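Lipopolysaccharide export system protein LptH (Pseudomonas aeruginosa, PDB 4UU4) binds lipopolysaccharide and is required to move it across the periplasm from the inner to the outer membrane, possibly as part of a protein bridge. Local coordinates at residues A[150-153]-A[154-157]. Numbering follows the deposited sequence.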
ATOM      1  N   GLY A 150      12.869   1.197   7.787  1.00 31.02           N
ATOM      2  CA  GLY A 150      14.085   0.434   7.981  1.00 30.14           C
ATOM      3  C   GLY A 150      14.509  -0.284   6.724  1.00 30.22           C
ATOM      4  O   GLY A 150      14.122   0.097   5.627  1.00 27.41           O
ATOM      5  N   ARG A 151      15.311  -1.328   6.886  1.00 32.80           N
ATOM      6  CA  ARG A 151      15.802  -2.086   5.747  1.00 35.78           C
ATOM      7  C   ARG A 151      14.874  -3.243   5.426  1.00 38.98           C
ATOM      8  O   ARG A 151      14.134  -3.724   6.284  1.00 39.44           O
ATOM      9  CB  ARG A 151      17.211  -2.613   6.018  1.00 37.75           C
ATOM     10  CG  ARG A 151      18.229  -1.535   6.302  1.00 35.19           C
ATOM     11  CD  ARG A 151      19.614  -2.007   5.936  1.00 37.47           C
ATOM     12  NE  ARG A 151      19.709  -2.300   4.512  1.00 36.35           N
ATOM     13  CZ  ARG A 151      20.804  -2.751   3.913  1.00 38.58           C
ATOM     14  NH1 ARG A 151      21.907  -2.963   4.614  1.00 41.29           N
ATOM     15  NH2 ARG A 151      20.795  -2.989   2.608  1.00 38.02           N
ATOM     16  N   ALA A 152      14.923  -3.689   4.178  1.00 38.90           N
ATOM     17  CA  ALA A 152      14.120  -4.818   3.744  1.00 32.50           C
ATOM     18  C   ALA A 152      14.845  -6.123   4.054  1.00 36.21           C
ATOM     19  O   ALA A 152      15.632  -6.607   3.248  1.00 43.11           O
ATOM     20  CB  ALA A 152      13.825  -4.706   2.262  1.00 30.74           C
ATOM     21  N   THR A 153      14.590  -6.690   5.228  1.00 47.19           N
ATOM     22  CA  THR A 153      15.232  -7.942   5.617  1.00 57.66           C
ATOM     23  C   THR A 153      14.683  -9.133   4.845  1.00 54.09           C
ATOM     24  O   THR A 153      13.618  -9.655   5.171  1.00 50.88           O
ATOM     25  CB  THR A 153      15.042  -8.246   7.115  1.00 64.42           C
ATOM     26  OG1 THR A 153      13.642  -8.257   7.425  1.00 74.64           O
ATOM     27  CG2 THR A 153      15.750  -7.210   7.984  1.00 51.70           C
ATOM     28  N   GLY A 154      15.422  -9.570   3.832  1.00 64.93           N
ATOM     29  CA  GLY A 154      15.057 -10.740   3.064  1.00 69.12           C
ATOM     30  C   GLY A 154      14.071 -10.439   1.952  1.00 77.44           C
ATOM     31  O   GLY A 154      13.179 -11.236   1.681  1.00 89.02           O
ATOM     32  N   SER A 155      14.230  -9.282   1.316  1.00 73.86           N
ATOM     33  CA  SER A 155      13.415  -8.951   0.151  1.00 75.22           C
ATOM     34  C   SER A 155      14.283  -8.600  -1.062  1.00 83.29           C
ATOM     35  O   SER A 155      13.772  -8.395  -2.163  1.00 87.22           O
ATOM     36  CB  SER A 155      12.441  -7.814   0.469  1.00 64.96           C
ATOM     37  OG  SER A 155      11.715  -8.072   1.659  1.00 70.55           O
ATOM     38  N   GLN A 156      15.593  -8.531  -0.843  1.00 92.93           N
ATOM     39  CA  GLN A 156      16.576  -8.318  -1.909  1.00 89.89           C
ATOM     40  C   GLN A 156      16.307  -7.177  -2.895  1.00 81.19           C
ATOM     41  O   GLN A 156      16.209  -7.394  -4.103  1.00 78.60           O
ATOM     42  CB  GLN A 156      16.836  -9.622  -2.668  1.00146.12           C
ATOM     43  CG  GLN A 156      18.251  -9.740  -3.219  1.00149.16           C
ATOM     44  CD  GLN A 156      18.324  -9.492  -4.713  1.00152.12           C
ATOM     45  OE1 GLN A 156      17.918 -10.336  -5.510  1.00156.37           O
ATOM     46  NE2 GLN A 156      18.848  -8.334  -5.100  1.00150.37           N
ATOM     47  N   VAL A 157      16.185  -5.967  -2.352  1.00 61.64           N
ATOM     48  CA  VAL A 157      15.751  -4.779  -3.087  1.00 37.60           C
ATOM     49  C   VAL A 157      16.596  -4.476  -4.320  1.00 31.46           C
ATOM     50  O   VAL A 157      17.774  -4.817  -4.383  1.00 37.64           O
ATOM     51  CB  VAL A 157      15.773  -3.529  -2.176  1.00 31.92           C
ATOM     52  CG1 VAL A 157      14.812  -3.692  -1.015  1.00 40.00           C
ATOM     53  CG2 VAL A 157      17.174  -3.275  -1.657  1.00 31.56           C
TER
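Ala152 and Val157 meet through single methyl groups, Ala152 CB lying 3.6 Å from Val157 CG1. With chi1 at -62° CG1 lies opposite the valine's carbonyl carbon, and this is the branch that reaches the alanine methyl. Ser155 touches the same methyl with its CB, at 3.8 Å from Ala152 CB, and its OG passes at 4.0 Å from that methyl.

The backbone brings Ser155 back to Ala152 by folding into a type II beta turn from Ala152 to Ser155, with Thr153 and Gly154 at the two central positions. Gly154 has the positive phi (84°) expected at the third position of such a turn. The ends of the turn, Ala152 O and Ser155 N, stand 3.6 Å apart. Beyond it Gln156 takes left-handed backbone angles, after which the chain returns Val157 to Ala152. The turn lies at the surface, in the loop that leaves strand 147-150 of one sheet of the beta-jellyroll and leads to strand 165-167 of the other, each outermost in its sheet within this chain.

Outside the turn, Glu136 accepts a hydrogen bond from Ala152 N through OE1 and forms a salt bridge with Arg151 NH2 through OE2. The side chain of Val157 also touches Glu136, along with Asp122.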